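Long-range contacts in endo-1,3-beta-glucanase, family GH16 (Zobellia galactanivorans, PDB 4CRQ), which probably hydrolyses internal beta-1,3-glucosidic bonds of laminarin-type glucans, the task of the family 16 catalytic module that this chain represents: residues G91-W95 with P209-D214; L50-A54 with T65-M69; Y156-S160 with W170-G174; G61-T65 with V213-L218. The protein carries 1 engineered substitution. One frame throughout, in Å; residues are numbered along the deposited sequence.

Contact 1. Residues G91-W95 with P209-D214; sequences GQGLW and PGFDVD
P209 CD lies 3.4 Å from W95 CE3, over one face of the indole. This is a CH-pi contact to the six-membered ring, set toward the rim and 29° off the ring normal, and the two side chains cross at about a right angle. With CG anti to the backbone N (chi1 -177°), the W95 indole is carried toward the loop. Replacing the indole by the methyl of an alanine would probably leave the P209 ring without its apolar partner and open a gap beside it. Farther along, the loop is held through Q92: D214 N donates to Q92 O at 2.9 Å, and V213 CA makes a C-H...O contact to Q92 O at 3.4 Å. One water gives hydrogen bonds to both Q92 O and D214 O; a second receives the Q92 N-H and donates to D214 OD2, while D214 OD1 is taken by S216. The aliphatic part of Q92 also takes part, with Q92 CG 3.5 Å from D212 O.

A type II turn from G91 to L94 sets up this edge; a side chain at G93 would run into V213 CG2 and D212 O, and the backbone angles also call for glycine. In the second shell, N123 accepts from G93 N and donates to P209 O, and W208 meets the W95 ring at about 90°. The start of strand 94-102 in the family 16 jelly roll is thus joined to the loop before strand 220-231. Q92 O has both D214 N and a water as donors, so the polar end of the contact is held largely through backbone atoms and water.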
loop_
_atom_site.group_PDB
_atom_site.type_symbol
_atom_site.label_atom_id
_atom_site.label_comp_id
_atom_site.label_asym_id
_atom_site.label_seq_id
_atom_site.Cartn_x
_atom_site.Cartn_y
_atom_site.Cartn_z
ATOM N N GLY A 91 -0.871 5.469 16.155
ATOM C CA GLY A 91 -1.952 5.159 17.083
ATOM C C GLY A 91 -2.306 3.708 16.979
ATOM O O GLY A 91 -2.313 3.163 15.854
ATOM N N GLN A 92 -2.608 3.087 18.129
ATOM C CA GLN A 92 -3.014 1.678 18.201
ATOM C C GLN A 92 -4.188 1.492 17.241
ATOM O O GLN A 92 -5.167 2.262 17.297
ATOM C CB GLN A 92 -3.355 1.269 19.664
ATOM C CG GLN A 92 -3.398 -0.222 19.952
ATOM C CD GLN A 92 -2.086 -0.944 19.661
ATOM O OE1 GLN A 92 -2.114 -2.095 19.269
ATOM N NE2 GLN A 92 -0.934 -0.267 19.833
ATOM N N GLY A 93 -4.073 0.500 16.357
ATOM C CA GLY A 93 -5.121 0.179 15.387
ATOM C C GLY A 93 -4.846 0.671 13.975
ATOM O O GLY A 93 -5.410 0.120 13.020
ATOM N N LEU A 94 -4.000 1.693 13.823
ATOM C CA LEU A 94 -3.793 2.295 12.480
ATOM C C LEU A 94 -2.943 1.421 11.594
ATOM O O LEU A 94 -1.915 0.895 12.051
ATOM C CB LEU A 94 -3.207 3.726 12.560
ATOM C CG LEU A 94 -4.135 4.747 13.258
ATOM C CD1 LEU A 94 -3.402 6.068 13.407
ATOM C CD2 LEU A 94 -5.481 4.912 12.525
ATOM N N TRP A 95 -3.354 1.279 10.323
ATOM C CA TRP A 95 -2.673 0.370 9.406
ATOM C C TRP A 95 -2.575 0.935 8.003
ATOM O O TRP A 95 -3.326 0.511 7.109
ATOM C CB TRP A 95 -3.350 -1.004 9.519
ATOM C CG TRP A 95 -2.759 -2.130 8.711
ATOM C CD1 TRP A 95 -1.503 -2.199 8.088
ATOM C CD2 TRP A 95 -3.390 -3.405 8.446
ATOM N NE1 TRP A 95 -1.340 -3.397 7.451
ATOM C CE2 TRP A 95 -2.437 -4.180 7.631
ATOM C CE3 TRP A 95 -4.620 -3.971 8.774
ATOM C CZ2 TRP A 95 -2.727 -5.476 7.184
ATOM C CZ3 TRP A 95 -4.904 -5.274 8.324
ATOM C CH2 TRP A 95 -3.978 -6.008 7.546
ATOM N N PRO A 209 -2.724 -5.583 12.905
ATOM C CA PRO A 209 -2.565 -4.581 13.976
ATOM C C PRO A 209 -3.319 -4.966 15.268
ATOM O O PRO A 209 -2.960 -4.483 16.341
ATOM C CB PRO A 209 -3.155 -3.307 13.374
ATOM C CG PRO A 209 -4.191 -3.810 12.392
ATOM C CD PRO A 209 -3.579 -5.070 11.815
ATOM N N GLY A 210 -4.331 -5.831 15.163
ATOM C CA GLY A 210 -5.138 -6.212 16.321
ATOM C C GLY A 210 -6.423 -5.409 16.311
ATOM O O GLY A 210 -6.608 -4.542 15.445
ATOM N N PHE A 211 -7.284 -5.679 17.285
ATOM C CA PHE A 211 -8.649 -5.099 17.335
ATOM C C PHE A 211 -8.892 -4.003 18.375
ATOM O O PHE A 211 -10.026 -3.547 18.555
ATOM C CB PHE A 211 -9.670 -6.271 17.407
ATOM C CG PHE A 211 -9.483 -7.232 16.276
ATOM C CD1 PHE A 211 -9.952 -6.894 14.984
ATOM C CD2 PHE A 211 -8.815 -8.467 16.464
ATOM C CE1 PHE A 211 -9.769 -7.765 13.916
ATOM C CE2 PHE A 211 -8.634 -9.344 15.378
ATOM C CZ PHE A 211 -9.109 -8.981 14.109
ATOM N N ASP A 212 -7.811 -3.582 19.027
ATOM C CA ASP A 212 -7.858 -2.463 19.962
ATOM C C ASP A 212 -7.440 -1.228 19.193
ATOM O O ASP A 212 -6.419 -1.231 18.475
ATOM C CB ASP A 212 -6.959 -2.727 21.155
ATOM C CG ASP A 212 -7.360 -3.998 21.898
ATOM O OD1 ASP A 212 -8.537 -4.413 21.806
ATOM O OD2 ASP A 212 -6.524 -4.600 22.595
ATOM N N VAL A 213 -8.245 -0.173 19.327
ATOM C CA VAL A 213 -8.008 1.082 18.638
ATOM C C VAL A 213 -7.932 2.199 19.649
ATOM O O VAL A 213 -8.836 2.336 20.516
ATOM C CB VAL A 213 -9.139 1.379 17.611
ATOM C CG1 VAL A 213 -8.943 2.737 16.879
ATOM C CG2 VAL A 213 -9.304 0.206 16.614
ATOM N N ASP A 214 -6.868 3.005 19.546
ATOM C CA ASP A 214 -6.775 4.212 20.358
ATOM C C ASP A 214 -7.569 5.325 19.628
ATOM O O ASP A 214 -7.029 6.037 18.757
ATOM C CB ASP A 214 -5.318 4.609 20.598
ATOM C CG ASP A 214 -5.182 5.880 21.420
ATOM O OD1 ASP A 214 -6.215 6.486 21.813
ATOM O OD2 ASP A 214 -4.034 6.286 21.672
HETATM O O HOH W 1 -5.356 5.072 16.619
HETATM O O HOH W 2 -1.956 4.672 20.569
#

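Contact 2. Residues L50-A54 with T65-M69; sequences LVITA and TSARM. With ACT (acetate ion), chain F.
Flat groups take no part where L50 and I52 meet M69 and A67 in the beta hairpin 49-59/62-70 of the family 16 jelly roll; those present, the R68 guanidinium and the acetate it binds, lie on the other side of strand 62-70. R68 is extended from CG to NE, and an acetate oxygen sits at the guanidinium edge, near its plane, with R68 NH2 donating to ACT O at 3.0 Å. NE forms a salt bridge with E22, and K70 also binds the acetate, which probably comes from the crystallisation liquor.

No hydrogen bond joins the two segments. Along L50-A54 the backbone bonds go to strand 220-231 and, on the other edge, to A44 and N42, while the hairpin pairing lies nearer its turn. Strand 62-70 is interrupted at A67, and apolar side chains occupy the space where the arms diverge. L50 and M69 reach tip to tip, with L50 CD2 3.7 Å from M69 SD; bending at chi3 (65°) brings the methionine CE to the leucine methyls as well. I52 divides its branches: I52 CG2 touches A67 CB at 3.9 Å, while CD1 approaches the M69 sulfur more loosely. The buried S66 hydroxyl lies against I52 CG2 but is satisfied by the M202 carbonyl. Where the arms come closest, A54 CA lies 3.3 Å from T65 O, and S66 CA points almost straight at T53 O, 3.5 Å away, an oxygen that also accepts from N42 ND2.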
loop_
_atom_site.group_PDB
_atom_site.type_symbol
_atom_site.label_atom_id
_atom_site.label_comp_id
_atom_site.label_asym_id
_atom_site.label_seq_id
_atom_site.Cartn_x
_atom_site.Cartn_y
_atom_site.Cartn_z
ATOM N N LEU A 50 -2.012 14.468 -0.908
ATOM C CA LEU A 50 -3.169 13.617 -0.660
ATOM C C LEU A 50 -3.266 13.401 0.860
ATOM O O LEU A 50 -2.266 13.102 1.528
ATOM C CB LEU A 50 -3.018 12.257 -1.350
ATOM C CG LEU A 50 -4.005 11.131 -0.997
ATOM C CD1 LEU A 50 -5.390 11.516 -1.501
ATOM C CD2 LEU A 50 -3.525 9.795 -1.557
ATOM N N VAL A 51 -4.470 13.566 1.397
ATOM C CA VAL A 51 -4.712 13.320 2.822
ATOM C C VAL A 51 -5.739 12.209 2.891
ATOM O O VAL A 51 -6.879 12.400 2.440
ATOM C CB VAL A 51 -5.206 14.594 3.570
ATOM C CG1 VAL A 51 -5.372 14.328 5.069
ATOM C CG2 VAL A 51 -4.263 15.776 3.302
ATOM N N ILE A 52 -5.356 11.051 3.452
ATOM C CA ILE A 52 -6.328 9.983 3.763
ATOM C C ILE A 52 -6.564 10.083 5.266
ATOM O O ILE A 52 -5.616 9.944 6.088
ATOM C CB ILE A 52 -5.839 8.582 3.356
ATOM C CG1 ILE A 52 -5.751 8.457 1.816
ATOM C CG2 ILE A 52 -6.700 7.469 4.021
ATOM C CD1 ILE A 52 -5.090 7.175 1.342
ATOM N N THR A 53 -7.829 10.302 5.635
ATOM C CA THR A 53 -8.178 10.491 7.041
ATOM C C THR A 53 -8.993 9.328 7.587
ATOM O O THR A 53 -10.043 9.010 7.023
ATOM C CB THR A 53 -8.967 11.822 7.249
ATOM O OG1 THR A 53 -8.219 12.918 6.712
ATOM C CG2 THR A 53 -9.249 12.078 8.748
ATOM N N ALA A 54 -8.502 8.695 8.659
ATOM C CA ALA A 54 -9.251 7.662 9.389
ATOM C C ALA A 54 -10.019 8.370 10.503
ATOM O O ALA A 54 -9.422 9.169 11.246
ATOM C CB ALA A 54 -8.322 6.594 9.968
ATOM N N THR A 65 -14.314 5.138 9.556
ATOM C CA THR A 65 -14.253 5.362 8.114
ATOM C C THR A 65 -12.830 5.731 7.739
ATOM O O THR A 65 -12.080 6.271 8.562
ATOM C CB THR A 65 -15.237 6.458 7.631
ATOM O OG1 THR A 65 -14.955 7.674 8.347
ATOM C CG2 THR A 65 -16.715 6.018 7.821
ATOM N N SER A 66 -12.449 5.444 6.487
ATOM C CA SER A 66 -11.137 5.823 5.974
ATOM C C SER A 66 -11.254 5.777 4.449
ATOM O O SER A 66 -12.391 5.718 3.931
ATOM C CB SER A 66 -10.062 4.867 6.500
ATOM O OG SER A 66 -8.758 5.362 6.183
ATOM N N ALA A 67 -10.125 5.801 3.734
ATOM C CA ALA A 67 -10.140 5.718 2.280
ATOM C C ALA A 67 -9.163 4.686 1.763
ATOM O O ALA A 67 -8.158 4.399 2.403
ATOM C CB ALA A 67 -9.831 7.069 1.654
ATOM N N ARG A 68 -9.499 4.131 0.603
ATOM C CA ARG A 68 -8.687 3.172 -0.125
ATOM C C ARG A 68 -8.830 3.524 -1.602
ATOM O O ARG A 68 -9.949 3.619 -2.122
ATOM C CB ARG A 68 -9.133 1.726 0.161
ATOM C CG ARG A 68 -8.422 0.670 -0.694
ATOM C CD ARG A 68 -8.674 -0.726 -0.122
ATOM N NE ARG A 68 -8.376 -1.799 -1.084
ATOM C CZ ARG A 68 -8.051 -3.059 -0.752
ATOM N NH1 ARG A 68 -7.932 -3.415 0.536
ATOM N NH2 ARG A 68 -7.825 -3.950 -1.709
ATOM N N MET A 69 -7.690 3.717 -2.269
ATOM C CA MET A 69 -7.638 4.162 -3.658
ATOM C C MET A 69 -6.735 3.269 -4.475
ATOM O O MET A 69 -5.757 2.772 -3.947
ATOM C CB MET A 69 -7.003 5.546 -3.677
ATOM C CG MET A 69 -7.715 6.626 -2.922
ATOM S SD MET A 69 -6.577 7.986 -2.580
ATOM C CE MET A 69 -6.157 8.646 -4.214
HETATM C C ACT F . -9.204 -4.608 -5.349
HETATM O O ACT F . -9.125 -3.767 -4.429
HETATM O OXT ACT F . -10.030 -4.589 -6.305
HETATM C CH3 ACT F . -8.231 -5.718 -5.280
#

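Contact 3. Residues Y156-S160 with W170-G174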
loop_
_atom_site.group_PDB
_atom_site.type_symbol
_atom_site.label_atom_id
_atom_site.label_comp_id
_atom_site.label_asym_id
_atom_site.label_seq_id
_atom_site.Cartn_x
_atom_site.Cartn_y
_atom_site.Cartn_z
ATOM N N TYR A 156 8.113 13.097 6.928
ATOM C CA TYR A 156 8.135 12.499 5.585
ATOM C C TYR A 156 9.333 11.544 5.430
ATOM O O TYR A 156 10.434 11.819 5.928
ATOM C CB TYR A 156 8.199 13.535 4.470
ATOM C CG TYR A 156 6.881 14.238 4.301
ATOM C CD1 TYR A 156 5.841 13.662 3.532
ATOM C CD2 TYR A 156 6.657 15.492 4.908
ATOM C CE1 TYR A 156 4.617 14.311 3.377
ATOM C CE2 TYR A 156 5.450 16.154 4.766
ATOM C CZ TYR A 156 4.426 15.585 4.000
ATOM O OH TYR A 156 3.248 16.313 3.884
ATOM N N HIS A 157 9.085 10.431 4.731
ATOM C CA HIS A 157 10.126 9.509 4.279
ATOM C C HIS A 157 9.815 9.082 2.874
ATOM O O HIS A 157 8.654 9.167 2.438
ATOM C CB HIS A 157 10.229 8.296 5.190
ATOM C CG HIS A 157 10.659 8.647 6.594
ATOM N ND1 HIS A 157 11.963 8.759 6.953
ATOM C CD2 HIS A 157 9.912 8.937 7.731
ATOM C CE1 HIS A 157 12.036 9.096 8.268
ATOM N NE2 HIS A 157 10.791 9.206 8.739
ATOM N N ILE A 158 10.826 8.607 2.157
ATOM C CA ILE A 158 10.630 8.070 0.804
ATOM C C ILE A 158 10.541 6.542 0.915
ATOM O O ILE A 158 11.479 5.895 1.414
ATOM C CB ILE A 158 11.793 8.428 -0.143
ATOM C CG1 ILE A 158 12.135 9.946 -0.078
ATOM C CG2 ILE A 158 11.499 7.923 -1.570
ATOM C CD1 ILE A 158 11.026 10.933 -0.465
ATOM N N TYR A 159 9.419 5.969 0.449
ATOM C CA TYR A 159 9.251 4.508 0.451
ATOM C C TYR A 159 9.268 4.040 -0.984
ATOM O O TYR A 159 8.481 4.560 -1.792
ATOM C CB TYR A 159 7.935 4.137 1.104
ATOM C CG TYR A 159 7.888 4.590 2.550
ATOM C CD1 TYR A 159 8.505 3.818 3.554
ATOM C CD2 TYR A 159 7.246 5.799 2.923
ATOM C CE1 TYR A 159 8.479 4.228 4.873
ATOM C CE2 TYR A 159 7.213 6.215 4.267
ATOM C CZ TYR A 159 7.830 5.422 5.246
ATOM O OH TYR A 159 7.833 5.760 6.589
ATOM N N SER A 160 10.137 3.074 -1.343
ATOM C CA SER A 160 10.195 2.660 -2.743
ATOM C C SER A 160 10.543 1.190 -2.884
ATOM O O SER A 160 11.078 0.570 -1.951
ATOM C CB SER A 160 11.243 3.512 -3.498
ATOM O OG SER A 160 12.541 3.240 -2.986
ATOM N N TRP A 170 13.547 -3.380 -1.727
ATOM C CA TRP A 170 12.821 -2.355 -0.963
ATOM C C TRP A 170 13.775 -1.385 -0.319
ATOM O O TRP A 170 14.888 -1.768 0.095
ATOM C CB TRP A 170 11.986 -2.978 0.157
ATOM C CG TRP A 170 10.778 -3.759 -0.271
ATOM C CD1 TRP A 170 9.447 -3.357 -0.233
ATOM C CD2 TRP A 170 10.755 -5.122 -0.813
ATOM N NE1 TRP A 170 8.625 -4.337 -0.707
ATOM C CE2 TRP A 170 9.343 -5.432 -1.073
ATOM C CE3 TRP A 170 11.733 -6.092 -1.101
ATOM C CZ2 TRP A 170 8.939 -6.663 -1.597
ATOM C CZ3 TRP A 170 11.315 -7.326 -1.626
ATOM C CH2 TRP A 170 9.948 -7.601 -1.871
ATOM N N PHE A 171 13.322 -0.134 -0.197
ATOM C CA PHE A 171 14.104 0.960 0.369
ATOM C C PHE A 171 13.242 1.896 1.190
ATOM O O PHE A 171 12.053 2.080 0.879
ATOM C CB PHE A 171 14.729 1.816 -0.751
ATOM C CG PHE A 171 15.512 1.027 -1.794
ATOM C CD1 PHE A 171 14.847 0.430 -2.887
ATOM C CD2 PHE A 171 16.906 0.877 -1.699
ATOM C CE1 PHE A 171 15.554 -0.292 -3.856
ATOM C CE2 PHE A 171 17.621 0.149 -2.670
ATOM C CZ PHE A 171 16.947 -0.435 -3.746
ATOM N N VAL A 172 13.854 2.475 2.226
ATOM C CA VAL A 172 13.264 3.600 2.950
ATOM C C VAL A 172 14.379 4.607 2.895
ATOM O O VAL A 172 15.515 4.278 3.302
ATOM C CB VAL A 172 12.811 3.316 4.405
ATOM C CG1 VAL A 172 12.393 4.627 5.103
ATOM C CG2 VAL A 172 11.671 2.318 4.413
ATOM N N ASP A 173 14.068 5.804 2.365
ATOM C CA ASP A 173 15.053 6.883 2.239
ATOM C C ASP A 173 16.343 6.384 1.552
ATOM O O ASP A 173 17.468 6.796 1.914
ATOM C CB ASP A 173 15.352 7.474 3.637
ATOM C CG ASP A 173 14.189 8.288 4.218
ATOM O OD1 ASP A 173 13.354 8.840 3.450
ATOM O OD2 ASP A 173 14.126 8.379 5.465
ATOM N N GLY A 174 16.198 5.491 0.565
ATOM C CA GLY A 174 17.342 4.946 -0.160
ATOM C C GLY A 174 18.103 3.820 0.491
ATOM O O GLY A 174 19.048 3.312 -0.116
HETATM O O HOH W 3 13.537 5.119 -0.898
#
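H157 and D173 both carry CG anti to their own carbonyl carbon (chi1 -64° and -71°), and these torsions swing the imidazole edge and the carboxylate toward each other. H157 ND1 donates in its ring plane to D173 OD2 at 2.7 Å, nearly straight at 175°. The other oxygen, D173 OD1, takes the backbone N-H of I158 at 2.8 Å; both donors use syn sides, though each lies somewhat out of the carboxylate plane. D173 N returns a bond to I158 O at the open end of this antiparallel hairpin, where the backbone of D173 and G174 fits a type I' turn into strand 175-181.

Along the strands, S160 and F171 form a hydrogen-bonded pair, with F171 N 2.9 Å from S160 O. The S160 hydroxyl leans against F171 CB, and a water joins it to I158 O and G174 N. At the non-hydrogen-bonded pair, Y159 and V172 run side by side, Y159 CD1 3.6 Å from V172 CG2.

H157 NE2 is hydrogen-bonded to the D152 carbonyl oxygen. An acceptor at each ring nitrogen fixes the rotation of the imidazole and would probably favour its doubly protonated form.

Contact 4. Residues G61-T65 with V213-L218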
loop_
_atom_site.group_PDB
_atom_site.type_symbol
_atom_site.label_atom_id
_atom_site.label_comp_id
_atom_site.label_asym_id
_atom_site.label_seq_id
_atom_site.Cartn_x
_atom_site.Cartn_y
_atom_site.Cartn_z
ATOM N N GLY A 61 -22.754 0.170 9.880
ATOM C CA GLY A 61 -22.473 -0.884 10.861
ATOM C C GLY A 61 -21.022 -0.882 11.370
ATOM O O GLY A 61 -20.679 -1.646 12.292
ATOM N N ALA A 62 -20.165 -0.049 10.769
ATOM C CA ALA A 62 -18.763 0.098 11.195
ATOM C C ALA A 62 -18.663 1.291 12.116
ATOM O O ALA A 62 -19.527 2.205 12.071
ATOM C CB ALA A 62 -17.841 0.277 10.005
ATOM N N GLN A 63 -17.632 1.325 12.953
ATOM C CA GLN A 63 -17.431 2.530 13.770
ATOM C C GLN A 63 -16.256 3.380 13.278
ATOM O O GLN A 63 -15.925 4.361 13.945
ATOM C CB GLN A 63 -17.372 2.219 15.281
ATOM C CG GLN A 63 -16.067 1.712 15.785
ATOM C CD GLN A 63 -16.062 1.352 17.251
ATOM O OE1 GLN A 63 -16.357 2.147 18.151
ATOM N NE2 GLN A 63 -15.698 0.137 17.493
ATOM N N TYR A 64 -15.650 3.036 12.130
ATOM C CA TYR A 64 -14.544 3.838 11.553
ATOM C C TYR A 64 -14.767 4.008 10.071
ATOM O O TYR A 64 -15.317 3.117 9.429
ATOM C CB TYR A 64 -13.156 3.181 11.758
ATOM C CG TYR A 64 -12.941 2.774 13.219
ATOM C CD1 TYR A 64 -12.665 3.745 14.216
ATOM C CD2 TYR A 64 -13.035 1.427 13.620
ATOM C CE1 TYR A 64 -12.477 3.375 15.559
ATOM C CE2 TYR A 64 -12.846 1.041 14.964
ATOM C CZ TYR A 64 -12.575 2.023 15.917
ATOM O OH TYR A 64 -12.399 1.695 17.235
ATOM N N THR A 65 -14.314 5.138 9.556
ATOM C CA THR A 65 -14.253 5.362 8.114
ATOM C C THR A 65 -12.830 5.731 7.739
ATOM O O THR A 65 -12.080 6.271 8.562
ATOM C CB THR A 65 -15.237 6.458 7.631
ATOM O OG1 THR A 65 -14.955 7.674 8.347
ATOM C CG2 THR A 65 -16.715 6.018 7.821
ATOM N N VAL A 213 -8.245 -0.173 19.327
ATOM C CA VAL A 213 -8.008 1.082 18.638
ATOM C C VAL A 213 -7.932 2.199 19.649
ATOM O O VAL A 213 -8.836 2.336 20.516
ATOM C CB VAL A 213 -9.139 1.379 17.611
ATOM C CG1 VAL A 213 -8.943 2.737 16.879
ATOM C CG2 VAL A 213 -9.304 0.206 16.614
ATOM N N ASP A 214 -6.868 3.005 19.546
ATOM C CA ASP A 214 -6.775 4.212 20.358
ATOM C C ASP A 214 -7.569 5.325 19.628
ATOM O O ASP A 214 -7.029 6.037 18.757
ATOM C CB ASP A 214 -5.318 4.609 20.598
ATOM C CG ASP A 214 -5.182 5.880 21.420
ATOM O OD1 ASP A 214 -6.215 6.486 21.813
ATOM O OD2 ASP A 214 -4.034 6.286 21.672
ATOM N N GLN A 215 -8.844 5.476 19.994
ATOM C CA GLN A 215 -9.710 6.433 19.297
ATOM C C GLN A 215 -9.301 7.876 19.594
ATOM O O GLN A 215 -9.712 8.787 18.834
ATOM C CB GLN A 215 -11.189 6.190 19.604
ATOM C CG GLN A 215 -11.647 4.754 19.321
ATOM C CD GLN A 215 -13.093 4.509 19.715
ATOM O OE1 GLN A 215 -13.654 5.236 20.552
ATOM N NE2 GLN A 215 -13.708 3.485 19.121
ATOM N N SER A 216 -8.495 8.102 20.655
ATOM C CA SER A 216 -8.004 9.451 20.959
ATOM C C SER A 216 -7.017 9.958 19.873
ATOM O O SER A 216 -6.732 11.170 19.811
ATOM C CB SER A 216 -7.337 9.547 22.344
ATOM O OG SER A 216 -6.025 8.990 22.335
ATOM N N LYS A 217 -6.512 9.047 19.029
ATOM C CA LYS A 217 -5.638 9.417 17.914
ATOM C C LYS A 217 -6.428 9.692 16.611
ATOM O O LYS A 217 -5.841 9.986 15.555
ATOM C CB LYS A 217 -4.568 8.340 17.691
ATOM C CG LYS A 217 -3.638 8.100 18.874
ATOM C CD LYS A 217 -2.874 9.345 19.326
ATOM C CE LYS A 217 -1.925 8.969 20.449
ATOM N NZ LYS A 217 -1.124 10.115 20.954
ATOM N N LEU A 218 -7.751 9.600 16.683
ATOM C CA LEU A 218 -8.615 9.836 15.510
ATOM C C LEU A 218 -9.232 11.252 15.642
ATOM O O LEU A 218 -9.586 11.626 16.768
ATOM C CB LEU A 218 -9.687 8.739 15.389
ATOM C CG LEU A 218 -9.143 7.310 15.322
ATOM C CD1 LEU A 218 -10.291 6.302 15.366
ATOM C CD2 LEU A 218 -8.284 7.070 14.079
#
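Y64 reaches from strand 62-70 of the jelly roll across to V213, Q215 and L218, in the loop that leads into strand 220-231. From CB, CG is set anti to the carbonyl carbon (chi1 -50°), which sends the ring toward that loop. CD1 and CE1 meet L218 CD1, which is 3.7 Å from Y64 CE1. CE2 and CZ approach V213 CG2, with Y64 CZ 3.8 Å from V213 CG2. The hydroxyl at the tip touches V213 again, with Y64 OH only 3.3 Å from V213 CB, and Y64 OH accepts a hydrogen bond from Q215 NE2 at 2.9 Å. That bond is straight (174°) and lies in the Q215 amide plane, although ring and amide planes stand steeply against each other.

Q63, the residue before, lays CG over one face of the Y64 ring, near the rim, and V204 and L35 add further packing. Phenylalanine in place of Y64 would keep the ring, but the Q215 amide is likely to lose its well-aligned acceptor and be freer to turn. Q215 itself comes from the 3-10 segment 215-217, its chain extended beyond CG, and crosses Q63 at about a right angle. The same nitrogen makes a second, weak bond to the neighbouring glutamine, with Q215 NE2 3.1 Å from Q63 OE1 and the two amide planes 81° apart.

Contacts 1 and 4 use the same loop: they share V213 and D214, and their centres lie 9 Å apart. Contact 2 adjoins both, sharing T65 with contact 4. L218 is a common neighbour, with L218 CD2 lying 3.9 Å from L94 CD2 of contact 1 and 3.7 Å from A54 O of contact 2; contacts 1 and 2 also touch directly, L94 CD2 to A54 CB at 4.2 Å. Contact 3 stands apart, its centre 21 Å from that of contact 2 and 28 Å from that of contact 4. Contacts 2 and 3 both come near the calcium site formed by E10, G48 and D225: the L50 side chain is about 8 Å from the ion, and that of I158 about 7 Å from the side chain of D225.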